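Long-range contacts in adenosine deaminase (Burkholderia ambifaria, PDB 4GXW), which probably deaminates adenine or a related purine by zinc-dependent hydrolysis: residues A[14-19]-A[316-321]; A[25-30]-A[309-314]; A[46-51]-A[61-66]; A[262-267]-A[284-289]. One frame throughout, in Å; residues are numbered along the deposited sequence.

From the N terminus, interaction 1 closes the widest loop, joining the chain ahead of helix 20-28 to the end of helix 310-319. Interaction 2 lies inside that loop and shares helix 310-319 with it: helix 20-28 itself now meets the start of that helix, and Phe26 touches Phe318 of interaction 1. Within both loops come interaction 3, a local pairing of helices 44-54 and 62-67, and then interaction 4, which ties strand 261-264 to the segment before strand 295-298. These last two follow one another in series without crossing. Interaction 4 touches both outer contacts, through Phe321 and Ala313, whereas interaction 3 stands apart.

Interaction 1 of 4, residues A[14-19]-A[316-321]; sequences TGIEIT and LMFSHF
Two groups grip the hydroxyl of Ser319, whose CB packs on Ile18: OG lies 2.7 Å from ND1 of His320, in the plane of the imidazole, and it also bonds to the carbonyl oxygen of Glu315, one turn back. With OG set between its backbone N and carbonyl carbon (chi1 62°), the hydroxyl is held against its own helix, and the CB methylene meets CD1 of Ile18 at 3.8 Å. No hydrogen bond links the two segments, and the side-chain contacts between them are apolar. Ile16 and Ile18 come to the Phe318 ring from different directions. CD1 of Ile16 lies over one face, while CG2 of Ile16 comes within 3.5 Å of CE2 of Phe318. At the ring edge, near its plane, CD1 of Ile18 approaches CD2 of Phe318 to 3.9 Å. The ring can reach both isoleucines because Phe318 CG is anti to the backbone N (chi1 -180°). This contact lies at the surface, where the loop leading into helix 20-28 runs beside the end of helix 310-319. Phe318 also touches Ile325 of helix 325-338, while Met317 faces inward onto that helix and strand 295-298.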
loop_
_atom_site.group_PDB
_atom_site.type_symbol
_atom_site.label_atom_id
_atom_site.label_comp_id
_atom_site.label_asym_id
_atom_site.label_seq_id
_atom_site.Cartn_x
_atom_site.Cartn_y
_atom_site.Cartn_z
ATOM N N THR A 14 -4.793 -8.024 23.762
ATOM C CA THR A 14 -5.033 -9.409 23.371
ATOM C C THR A 14 -4.291 -10.444 24.207
ATOM O O THR A 14 -4.513 -11.643 24.041
ATOM C CB THR A 14 -4.548 -9.627 21.949
ATOM O OG1 THR A 14 -4.836 -10.970 21.548
ATOM C CG2 THR A 14 -3.055 -9.425 21.917
ATOM N N GLY A 15 -3.384 -9.993 25.070
ATOM C CA GLY A 15 -2.601 -10.910 25.880
ATOM C C GLY A 15 -1.383 -11.517 25.196
ATOM O O GLY A 15 -0.551 -12.139 25.863
ATOM N N ILE A 16 -1.273 -11.357 23.876
ATOM C CA ILE A 16 -0.086 -11.830 23.164
ATOM C C ILE A 16 1.088 -10.914 23.452
ATOM O O ILE A 16 1.023 -9.706 23.203
ATOM C CB ILE A 16 -0.268 -11.871 21.629
ATOM C CG1 ILE A 16 -1.517 -12.657 21.236
ATOM C CG2 ILE A 16 0.961 -12.488 20.970
ATOM C CD1 ILE A 16 -1.737 -12.720 19.737
ATOM N N GLU A 17 2.167 -11.483 23.974
ATOM C CA GLU A 17 3.391 -10.720 24.141
ATOM C C GLU A 17 4.304 -10.988 22.956
ATOM O O GLU A 17 4.656 -12.136 22.679
ATOM C CB GLU A 17 4.085 -11.065 25.462
ATOM C CG GLU A 17 3.290 -10.659 26.697
ATOM C CD GLU A 17 3.009 -9.169 26.746
ATOM O OE1 GLU A 17 1.915 -8.781 27.211
ATOM O OE2 GLU A 17 3.883 -8.381 26.325
ATOM N N ILE A 18 4.648 -9.927 22.235
ATOM C CA ILE A 18 5.559 -10.044 21.108
ATOM C C ILE A 18 6.991 -10.112 21.628
ATOM O O ILE A 18 7.442 -9.225 22.354
ATOM C CB ILE A 18 5.401 -8.870 20.123
ATOM C CG1 ILE A 18 3.978 -8.842 19.553
ATOM C CG2 ILE A 18 6.430 -8.975 19.006
ATOM C CD1 ILE A 18 3.554 -10.149 18.914
ATOM N N THR A 19 7.695 -11.176 21.263
ATOM C CA THR A 19 9.058 -11.386 21.727
ATOM C C THR A 19 10.024 -11.191 20.575
ATOM O O THR A 19 9.605 -11.033 19.423
ATOM C CB THR A 19 9.236 -12.805 22.273
ATOM O OG1 THR A 19 9.100 -13.744 21.203
ATOM C CG2 THR A 19 8.189 -13.097 23.332
ATOM N N LEU A 316 1.313 -6.572 13.348
ATOM C CA LEU A 316 0.032 -6.072 13.847
ATOM C C LEU A 316 -1.129 -7.028 13.589
ATOM O O LEU A 316 -2.038 -7.145 14.411
ATOM C CB LEU A 316 -0.287 -4.698 13.248
ATOM C CG LEU A 316 0.556 -3.530 13.759
ATOM C CD1 LEU A 316 0.207 -2.254 13.003
ATOM C CD2 LEU A 316 0.378 -3.338 15.261
ATOM N N MET A 317 -1.110 -7.706 12.446
ATOM C CA MET A 317 -2.163 -8.676 12.145
ATOM C C MET A 317 -2.238 -9.769 13.215
ATOM O O MET A 317 -3.324 -10.204 13.609
ATOM C CB MET A 317 -1.933 -9.303 10.769
ATOM C CG MET A 317 -1.826 -8.297 9.646
ATOM S SD MET A 317 -3.318 -7.315 9.371
ATOM C CE MET A 317 -4.329 -8.471 8.466
ATOM N N PHE A 318 -1.068 -10.187 13.687
ATOM C CA PHE A 318 -0.924 -11.203 14.723
ATOM C C PHE A 318 -1.131 -10.633 16.132
ATOM O O PHE A 318 -1.821 -11.235 16.955
ATOM C CB PHE A 318 0.467 -11.838 14.586
ATOM C CG PHE A 318 0.766 -12.918 15.595
ATOM C CD1 PHE A 318 0.461 -14.243 15.323
ATOM C CD2 PHE A 318 1.388 -12.612 16.799
ATOM C CE1 PHE A 318 0.751 -15.241 16.244
ATOM C CE2 PHE A 318 1.682 -13.605 17.720
ATOM C CZ PHE A 318 1.357 -14.918 17.441
ATOM N N SER A 319 -0.539 -9.477 16.423
ATOM C CA SER A 319 -0.542 -8.977 17.798
ATOM C C SER A 319 -1.865 -8.338 18.203
ATOM O O SER A 319 -2.241 -8.387 19.365
ATOM C CB SER A 319 0.590 -7.963 18.004
ATOM O OG SER A 319 0.412 -6.839 17.158
ATOM N N HIS A 320 -2.547 -7.713 17.250
ATOM C CA HIS A 320 -3.748 -6.930 17.566
ATOM C C HIS A 320 -5.038 -7.472 16.962
ATOM O O HIS A 320 -6.109 -7.308 17.552
ATOM C CB HIS A 320 -3.585 -5.473 17.121
ATOM C CG HIS A 320 -2.647 -4.672 17.968
ATOM N ND1 HIS A 320 -1.289 -4.914 18.024
ATOM C CD2 HIS A 320 -2.874 -3.618 18.788
ATOM C CE1 HIS A 320 -0.721 -4.044 18.841
ATOM N NE2 HIS A 320 -1.661 -3.245 19.318
ATOM N N PHE A 321 -4.949 -8.118 15.806
ATOM C CA PHE A 321 -6.156 -8.455 15.065
ATOM C C PHE A 321 -6.567 -9.930 15.116
ATOM O O PHE A 321 -7.496 -10.346 14.414
ATOM C CB PHE A 321 -6.082 -7.892 13.645
ATOM C CG PHE A 321 -6.106 -6.393 13.619
ATOM C CD1 PHE A 321 -7.297 -5.719 13.826
ATOM C CD2 PHE A 321 -4.943 -5.657 13.459
ATOM C CE1 PHE A 321 -7.339 -4.336 13.837
ATOM C CE2 PHE A 321 -4.972 -4.272 13.468
ATOM C CZ PHE A 321 -6.178 -3.610 13.649
#

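Interaction 2 of 4, residues A[25-30]-A[309-314]; sequences FFHALP and NPSEAW
Phe26 and Ser311 lead the meeting of helix 20-28 with helix 310-319, with Leu29 and Trp314 meeting about one turn further along. The CB of Phe26 sits 3.6 Å from the carbonyl oxygen of Ser311, and with CG anti to its carbonyl carbon (chi1 -63°) the phenyl ring is turned with one face over the backbone carbonyl carbon of Trp314. Here the aromatic ring meets main chain, while the indole of Trp314 is directed to Leu29. These two side chains cross at a slant, CD1 of Leu29 lying 4.0 Å from CE3 of Trp314 in one of two modelled leucine conformers, which leaves this contact less certain. At the other end, the hydroxyl of Ser311 fits against His27, its OG 3.2 Å from the CA of His27. The polar partner that holds this OG is ND1 of His108, whose ring also meets that of His27. The start of the second helix is secured by a capping box: Glu312 N donates to OD1 of Asn309 at 2.9 Å, tilted 30° from the carbonyl plane, and Asn309 N donates to OE1 of Glu312 at 2.9 Å. Lys31 of strand 31-33 touches both Ser311 and Trp314. Joining the helix before the first strand to a helix that follows strand 295-298 is consistent with the closing of a TIM barrel, where the last beta-alpha unit returns to the first strand.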
loop_
_atom_site.group_PDB
_atom_site.type_symbol
_atom_site.label_atom_id
_atom_site.label_comp_id
_atom_site.label_asym_id
_atom_site.label_seq_id
_atom_site.Cartn_x
_atom_site.Cartn_y
_atom_site.Cartn_z
ATOM N N PHE A 25 10.619 -13.710 13.233
ATOM C CA PHE A 25 9.676 -14.374 12.329
ATOM C C PHE A 25 9.061 -13.381 11.349
ATOM O O PHE A 25 9.100 -13.596 10.147
ATOM C CB PHE A 25 8.586 -15.111 13.121
ATOM C CG PHE A 25 7.489 -15.685 12.264
ATOM C CD1 PHE A 25 7.665 -16.888 11.596
ATOM C CD2 PHE A 25 6.280 -15.022 12.133
ATOM C CE1 PHE A 25 6.656 -17.418 10.803
ATOM C CE2 PHE A 25 5.270 -15.545 11.346
ATOM C CZ PHE A 25 5.456 -16.744 10.677
ATOM N N PHE A 26 8.510 -12.286 11.861
ATOM C CA PHE A 26 7.829 -11.335 10.979
ATOM C C PHE A 26 8.799 -10.713 9.985
ATOM O O PHE A 26 8.443 -10.465 8.830
ATOM C CB PHE A 26 7.111 -10.249 11.791
ATOM C CG PHE A 26 6.020 -10.785 12.676
ATOM C CD1 PHE A 26 5.024 -11.599 12.151
ATOM C CD2 PHE A 26 6.008 -10.507 14.038
ATOM C CE1 PHE A 26 4.030 -12.116 12.959
ATOM C CE2 PHE A 26 5.005 -11.012 14.852
ATOM C CZ PHE A 26 4.018 -11.821 14.309
ATOM N N HIS A 27 10.024 -10.472 10.436
ATOM C CA HIS A 27 11.059 -9.918 9.577
ATOM C C HIS A 27 11.476 -10.863 8.452
ATOM O O HIS A 27 11.625 -10.430 7.307
ATOM C CB HIS A 27 12.284 -9.496 10.400
ATOM C CG HIS A 27 13.319 -8.781 9.591
ATOM N ND1 HIS A 27 13.332 -7.410 9.447
ATOM C CD2 HIS A 27 14.349 -9.249 8.845
ATOM C CE1 HIS A 27 14.336 -7.061 8.661
ATOM N NE2 HIS A 27 14.964 -8.158 8.277
ATOM N N ALA A 28 11.667 -12.139 8.789
ATOM C CA ALA A 28 12.151 -13.140 7.841
ATOM C C ALA A 28 11.116 -13.534 6.786
ATOM O O ALA A 28 11.473 -14.017 5.710
ATOM C CB ALA A 28 12.630 -14.374 8.587
ATOM N N LEU A 29 9.835 -13.346 7.105
ATOM C CA LEU A 29 8.741 -13.703 6.197
ATOM C C LEU A 29 8.953 -13.114 4.813
ATOM O O LEU A 29 9.131 -11.908 4.676
ATOM C CB LEU A 29 7.402 -13.167 6.717
ATOM C CG LEU A 29 6.691 -13.813 7.899
ATOM C CD1 LEU A 29 5.300 -13.227 8.058
ATOM C CD2 LEU A 29 6.628 -15.315 7.706
ATOM N N PRO A 30 8.924 -13.954 3.774
ATOM C CA PRO A 30 8.979 -13.357 2.429
ATOM C C PRO A 30 7.675 -12.623 2.153
ATOM O O PRO A 30 6.607 -13.117 2.537
ATOM C CB PRO A 30 9.134 -14.558 1.493
ATOM C CG PRO A 30 8.729 -15.757 2.303
ATOM C CD PRO A 30 8.907 -15.427 3.756
ATOM N N ASN A 309 6.807 -0.266 9.169
ATOM C CA ASN A 309 7.531 -0.960 8.100
ATOM C C ASN A 309 6.812 -2.288 7.773
ATOM O O ASN A 309 5.882 -2.675 8.498
ATOM C CB ASN A 309 9.019 -1.118 8.466
ATOM C CG ASN A 309 9.246 -2.049 9.638
ATOM O OD1 ASN A 309 8.683 -3.144 9.692
ATOM N ND2 ASN A 309 10.092 -1.625 10.584
ATOM N N PRO A 310 7.212 -2.988 6.685
ATOM C CA PRO A 310 6.481 -4.203 6.308
ATOM C C PRO A 310 6.467 -5.264 7.417
ATOM O O PRO A 310 5.426 -5.891 7.624
ATOM C CB PRO A 310 7.241 -4.696 5.073
ATOM C CG PRO A 310 7.742 -3.415 4.434
ATOM C CD PRO A 310 8.130 -2.549 5.613
ATOM N N SER A 311 7.579 -5.459 8.125
ATOM C CA SER A 311 7.609 -6.432 9.221
ATOM C C SER A 311 6.612 -6.086 10.326
ATOM O O SER A 311 5.995 -6.978 10.921
ATOM C CB SER A 311 9.025 -6.564 9.795
ATOM O OG SER A 311 9.928 -7.006 8.797
ATOM N N GLU A 312 6.456 -4.793 10.590
ATOM C CA GLU A 312 5.527 -4.312 11.603
ATOM C C GLU A 312 4.066 -4.439 11.168
ATOM O O GLU A 312 3.191 -4.719 11.995
ATOM C CB GLU A 312 5.850 -2.858 11.961
ATOM C CG GLU A 312 7.128 -2.681 12.776
ATOM C CD GLU A 312 7.517 -1.225 12.956
ATOM O OE1 GLU A 312 7.354 -0.441 11.993
ATOM O OE2 GLU A 312 7.973 -0.855 14.063
ATOM N N ALA A 313 3.796 -4.221 9.883
ATOM C CA ALA A 313 2.436 -4.382 9.393
ATOM C C ALA A 313 1.955 -5.820 9.560
ATOM O O ALA A 313 0.834 -6.061 10.008
ATOM C CB ALA A 313 2.327 -3.919 7.936
ATOM N N TRP A 314 2.827 -6.770 9.235
ATOM C CA TRP A 314 2.545 -8.180 9.451
ATOM C C TRP A 314 2.385 -8.508 10.946
ATOM O O TRP A 314 1.455 -9.215 11.344
ATOM C CB TRP A 314 3.619 -9.045 8.754
ATOM C CG TRP A 314 3.373 -9.073 7.289
ATOM C CD1 TRP A 314 3.721 -8.120 6.379
ATOM C CD2 TRP A 314 2.634 -10.070 6.565
ATOM N NE1 TRP A 314 3.268 -8.472 5.126
ATOM C CE2 TRP A 314 2.596 -9.661 5.217
ATOM C CE3 TRP A 314 2.017 -11.271 6.926
ATOM C CZ2 TRP A 314 1.957 -10.415 4.227
ATOM C CZ3 TRP A 314 1.385 -12.013 5.946
ATOM C CH2 TRP A 314 1.360 -11.583 4.614
#

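Interaction 3 of 4, residues A[46-51]-A[61-66]; sequences TFVALA and AEIDAF
Ile63 meets three residues of the 46-51 helix and is the main side chain that the 61-66 segment brings to the contact. Both of its branches take part. CG2, anti to the backbone N, meets CD1 of Phe47 at 3.8 Å, and CG1 packs on the same ring; the longer branch then ends in CD1, 4.0 Å from CB of Ala51 and 4.1 Å from CG2 of Val48. Ile63 thus lies alongside the Phe47 ring, the two side chains running past each other in opposite directions, and its tip meets both Val48 and Ala51, about one turn apart. One turn further on, Phe66, with the carbonyl oxygen of Glu62 over one face of its ring, brings CD2 to within 3.7 Å of CZ of Phe47. Their ring planes are inclined at 64° with centroids 5.9 Å apart, so the aromatic pair is oblique. Phe47 is further enclosed by Val79, Leu83 and Leu87 of helix 77-87. The short helical segments run roughly antiparallel, at 142°, with axes 11.2 Å apart at their closest. Such a helical pair between the first strand, 31-33, and strand 110-117 is consistent with the extra helices that adenosine deaminases insert after the first barrel strand.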
loop_
_atom_site.group_PDB
_atom_site.type_symbol
_atom_site.label_atom_id
_atom_site.label_comp_id
_atom_site.label_asym_id
_atom_site.label_seq_id
_atom_site.Cartn_x
_atom_site.Cartn_y
_atom_site.Cartn_z
ATOM N N THR A 46 15.536 12.483 3.973
ATOM C CA THR A 46 15.452 12.838 2.561
ATOM C C THR A 46 14.467 13.991 2.356
ATOM O O THR A 46 14.701 14.875 1.531
ATOM C CB THR A 46 15.090 11.618 1.698
ATOM O OG1 THR A 46 16.142 10.656 1.828
ATOM C CG2 THR A 46 14.941 12.008 0.237
ATOM N N PHE A 47 13.384 13.981 3.132
ATOM C CA PHE A 47 12.419 15.082 3.147
ATOM C C PHE A 47 13.144 16.383 3.515
ATOM O O PHE A 47 12.950 17.420 2.870
ATOM C CB PHE A 47 11.292 14.768 4.142
ATOM C CG PHE A 47 10.035 15.583 3.938
ATOM C CD1 PHE A 47 9.966 16.903 4.354
ATOM C CD2 PHE A 47 8.905 15.007 3.370
ATOM C CE1 PHE A 47 8.802 17.647 4.177
ATOM C CE2 PHE A 47 7.741 15.745 3.192
ATOM C CZ PHE A 47 7.691 17.062 3.595
ATOM N N VAL A 48 13.989 16.318 4.543
ATOM C CA VAL A 48 14.816 17.453 4.952
ATOM C C VAL A 48 15.717 17.951 3.820
ATOM O O VAL A 48 15.763 19.151 3.540
ATOM C CB VAL A 48 15.657 17.092 6.193
ATOM C CG1 VAL A 48 16.732 18.141 6.456
ATOM C CG2 VAL A 48 14.747 16.933 7.397
ATOM N N ALA A 49 16.412 17.029 3.158
ATOM C CA ALA A 49 17.329 17.384 2.077
ATOM C C ALA A 49 16.594 18.059 0.931
ATOM O O ALA A 49 17.064 19.063 0.384
ATOM C CB ALA A 49 18.062 16.153 1.576
ATOM N N LEU A 50 15.444 17.503 0.563
ATOM C CA LEU A 50 14.628 18.080 -0.496
ATOM C C LEU A 50 14.136 19.484 -0.138
ATOM O O LEU A 50 14.160 20.396 -0.966
ATOM C CB LEU A 50 13.441 17.167 -0.806
ATOM C CG LEU A 50 13.785 15.834 -1.473
ATOM C CD1 LEU A 50 12.546 14.954 -1.553
ATOM C CD2 LEU A 50 14.340 16.093 -2.863
ATOM N N ALA A 51 13.700 19.660 1.104
ATOM C CA ALA A 51 13.204 20.954 1.566
ATOM C C ALA A 51 14.296 22.022 1.552
ATOM O O ALA A 51 14.077 23.158 1.115
ATOM C CB ALA A 51 12.613 20.822 2.957
ATOM N N ALA A 61 10.855 22.338 11.958
ATOM C CA ALA A 61 9.746 22.001 12.852
ATOM C C ALA A 61 8.400 21.797 12.141
ATOM O O ALA A 61 7.522 21.104 12.655
ATOM C CB ALA A 61 9.616 23.041 13.961
ATOM N N GLU A 62 8.232 22.410 10.972
ATOM C CA GLU A 62 7.024 22.197 10.181
ATOM C C GLU A 62 7.111 20.815 9.541
ATOM O O GLU A 62 6.095 20.171 9.282
ATOM C CB GLU A 62 6.871 23.277 9.108
ATOM C CG GLU A 62 5.710 24.235 9.314
ATOM C CD GLU A 62 5.758 25.415 8.363
ATOM O OE1 GLU A 62 6.102 25.217 7.182
ATOM O OE2 GLU A 62 5.475 26.553 8.800
ATOM N N ILE A 63 8.339 20.359 9.311
ATOM C CA ILE A 63 8.589 19.019 8.788
ATOM C C ILE A 63 8.212 17.958 9.821
ATOM O O ILE A 63 7.931 16.808 9.481
ATOM C CB ILE A 63 10.076 18.862 8.373
ATOM C CG1 ILE A 63 10.372 19.730 7.147
ATOM C CG2 ILE A 63 10.432 17.407 8.065
ATOM C CD1 ILE A 63 11.844 19.823 6.799
ATOM N N ASP A 64 8.187 18.344 11.092
ATOM C CA ASP A 64 7.996 17.356 12.149
ATOM C C ASP A 64 6.551 17.189 12.618
ATOM O O ASP A 64 6.208 16.168 13.207
ATOM C CB ASP A 64 8.964 17.610 13.300
ATOM C CG ASP A 64 10.410 17.523 12.854
ATOM O OD1 ASP A 64 10.643 17.585 11.628
ATOM O OD2 ASP A 64 11.307 17.393 13.710
ATOM N N ALA A 65 5.703 18.174 12.343
ATOM C CA ALA A 65 4.267 17.961 12.468
ATOM C C ALA A 65 3.841 17.066 11.307
ATOM O O ALA A 65 2.900 16.279 11.426
ATOM C CB ALA A 65 3.517 19.277 12.441
ATOM N N PHE A 66 4.552 17.200 10.187
ATOM C CA PHE A 66 4.356 16.340 9.021
ATOM C C PHE A 66 4.631 14.876 9.366
ATOM O O PHE A 66 3.896 13.982 8.942
ATOM C CB PHE A 66 5.271 16.776 7.866
ATOM C CG PHE A 66 4.723 17.905 7.033
ATOM C CD1 PHE A 66 3.371 18.216 7.057
ATOM C CD2 PHE A 66 5.563 18.650 6.212
ATOM C CE1 PHE A 66 2.869 19.251 6.282
ATOM C CE2 PHE A 66 5.066 19.685 5.436
ATOM C CZ PHE A 66 3.718 19.987 5.473
#

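Interaction 4 of 4, residues A[262-267]-A[284-289]; sequences FTVVPT and HPMRKM
Strand 262-264 and the helically wound residues 285-289 share no backbone bond and come closest at Val264 and Met286, whose CA atoms are 7.1 Å apart. Side chains make the contact. With CG anti to the backbone N, Met286 runs extended as far as SD and then bends (chi3 68°), which places SD 3.6 Å from CG2 of Val264 and turns CE onto Pro266, 4.0 Å from its CA; this conformer is one of two modelled, so the details at SD and CE are less certain. Met289 bends in the same sense at chi3 and carries its CE to 3.8 Å from CD2 of Phe262, the two side chains crossing at about a right angle. His284 works through both nitrogens. Its ND1 accepts the backbone N-H of Met286 at 3.1 Å, and its NE2 makes a weak bond to a water lying in the ring plane, which donates in turn to the carbonyl oxygen of Pro266 at 2.8 Å. The water thus bridges the two segments. The CB of Val265 points away from residues 284-289, and the nearest atoms of its side chain lie about 6 Å from the zinc ion, near the ligands His35 and Asp301. Strand 261-264 pairs in parallel with strand 295-298, so residues 284-289 belong to a beta-alpha-beta crossover of the TIM barrel, packed behind the strand end that borders the metal site.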
loop_
_atom_site.group_PDB
_atom_site.type_symbol
_atom_site.label_atom_id
_atom_site.label_comp_id
_atom_site.label_asym_id
_atom_site.label_seq_id
_atom_site.Cartn_x
_atom_site.Cartn_y
_atom_site.Cartn_z
ATOM N N PHE A 262 -8.136 -8.137 -1.567
ATOM C CA PHE A 262 -8.297 -6.827 -0.941
ATOM C C PHE A 262 -6.996 -6.467 -0.229
ATOM O O PHE A 262 -6.542 -7.204 0.651
ATOM C CB PHE A 262 -9.426 -6.872 0.102
ATOM C CG PHE A 262 -10.788 -7.065 -0.494
ATOM C CD1 PHE A 262 -11.194 -8.318 -0.945
ATOM C CD2 PHE A 262 -11.664 -6.004 -0.608
ATOM C CE1 PHE A 262 -12.455 -8.499 -1.503
ATOM C CE2 PHE A 262 -12.932 -6.179 -1.171
ATOM C CZ PHE A 262 -13.322 -7.425 -1.614
ATOM N N THR A 263 -6.389 -5.343 -0.596
ATOM C CA THR A 263 -5.213 -4.889 0.123
ATOM C C THR A 263 -5.714 -4.155 1.357
ATOM O O THR A 263 -6.635 -3.347 1.274
ATOM C CB THR A 263 -4.280 -4.016 -0.749
ATOM O OG1 THR A 263 -4.898 -2.751 -1.012
ATOM C CG2 THR A 263 -3.947 -4.711 -2.065
ATOM N N VAL A 264 -5.139 -4.460 2.511
ATOM C CA VAL A 264 -5.601 -3.859 3.765
ATOM C C VAL A 264 -4.437 -3.227 4.510
ATOM O O VAL A 264 -3.272 -3.601 4.311
ATOM C CB VAL A 264 -6.359 -4.880 4.660
ATOM C CG1 VAL A 264 -7.593 -5.444 3.925
ATOM C CG2 VAL A 264 -5.418 -5.997 5.122
ATOM N N VAL A 265 -4.761 -2.259 5.358
ATOM C CA VAL A 265 -3.756 -1.437 6.010
ATOM C C VAL A 265 -4.116 -1.344 7.491
ATOM O O VAL A 265 -5.028 -0.605 7.871
ATOM C CB VAL A 265 -3.720 -0.023 5.372
ATOM C CG1 VAL A 265 -2.687 0.857 6.060
ATOM C CG2 VAL A 265 -3.456 -0.121 3.862
ATOM N N PRO A 266 -3.420 -2.116 8.341
ATOM C CA PRO A 266 -3.753 -2.070 9.770
ATOM C C PRO A 266 -3.646 -0.669 10.362
ATOM O O PRO A 266 -4.440 -0.310 11.235
ATOM C CB PRO A 266 -2.764 -3.063 10.410
ATOM C CG PRO A 266 -1.806 -3.472 9.326
ATOM C CD PRO A 266 -2.467 -3.188 8.015
ATOM N N THR A 267 -2.711 0.137 9.871
ATOM C CA THR A 267 -2.553 1.503 10.362
ATOM C C THR A 267 -3.462 2.534 9.680
ATOM O O THR A 267 -3.182 3.730 9.768
ATOM C CB THR A 267 -1.092 1.964 10.227
ATOM O OG1 THR A 267 -0.668 1.819 8.864
ATOM C CG2 THR A 267 -0.196 1.120 11.124
ATOM N N HIS A 284 -12.414 -2.802 14.059
ATOM C CA HIS A 284 -11.905 -2.587 12.714
ATOM C C HIS A 284 -12.496 -3.631 11.767
ATOM O O HIS A 284 -12.350 -4.825 11.999
ATOM C CB HIS A 284 -10.390 -2.718 12.723
ATOM C CG HIS A 284 -9.713 -2.039 11.580
ATOM N ND1 HIS A 284 -10.052 -2.269 10.263
ATOM C CD2 HIS A 284 -8.698 -1.144 11.557
ATOM C CE1 HIS A 284 -9.276 -1.541 9.480
ATOM N NE2 HIS A 284 -8.448 -0.848 10.241
ATOM N N PRO A 285 -13.161 -3.187 10.690
ATOM C CA PRO A 285 -13.774 -4.159 9.774
ATOM C C PRO A 285 -12.790 -5.155 9.174
ATOM O O PRO A 285 -13.190 -6.271 8.834
ATOM C CB PRO A 285 -14.368 -3.283 8.670
ATOM C CG PRO A 285 -14.628 -1.979 9.327
ATOM C CD PRO A 285 -13.526 -1.799 10.350
ATOM N N MET A 286 -11.524 -4.766 9.030
ATOM C CA MET A 286 -10.494 -5.672 8.527
ATOM C C MET A 286 -10.480 -6.991 9.301
ATOM O O MET A 286 -10.275 -8.059 8.719
ATOM C CB MET A 286 -9.113 -5.005 8.591
ATOM C CG MET A 286 -7.945 -5.878 8.145
ATOM S SD MET A 286 -6.336 -5.106 8.450
ATOM C CE MET A 286 -6.289 -5.122 10.236
ATOM N N ARG A 287 -10.722 -6.915 10.606
ATOM C CA ARG A 287 -10.675 -8.095 11.465
ATOM C C ARG A 287 -11.672 -9.175 11.020
ATOM O O ARG A 287 -11.416 -10.373 11.195
ATOM C CB ARG A 287 -10.940 -7.687 12.922
ATOM C CG ARG A 287 -10.696 -8.768 13.958
ATOM C CD ARG A 287 -11.222 -8.339 15.327
ATOM N NE ARG A 287 -10.808 -9.272 16.368
ATOM C CZ ARG A 287 -9.742 -9.084 17.136
ATOM N NH1 ARG A 287 -9.415 -9.980 18.059
ATOM N NH2 ARG A 287 -9.009 -7.987 16.983
ATOM N N LYS A 288 -12.787 -8.742 10.439
ATOM C CA LYS A 288 -13.878 -9.640 10.063
ATOM C C LYS A 288 -13.778 -10.140 8.625
ATOM O O LYS A 288 -14.511 -11.042 8.238
ATOM C CB LYS A 288 -15.230 -8.932 10.203
ATOM C CG LYS A 288 -15.530 -8.295 11.547
ATOM C CD LYS A 288 -16.756 -7.390 11.420
ATOM C CE LYS A 288 -17.247 -6.866 12.763
ATOM N NZ LYS A 288 -16.451 -5.696 13.239
ATOM N N MET A 289 -12.913 -9.537 7.819
ATOM C CA MET A 289 -12.933 -9.838 6.385
ATOM C C MET A 289 -12.618 -11.308 6.009
ATOM O O MET A 289 -13.346 -11.910 5.212
ATOM C CB MET A 289 -12.101 -8.821 5.584
ATOM C CG MET A 289 -12.738 -7.424 5.554
ATOM S SD MET A 289 -11.655 -6.125 4.944
ATOM C CE MET A 289 -11.802 -6.315 3.169
HETATM O O HOH W 1 -6.676 1.395 11.387
#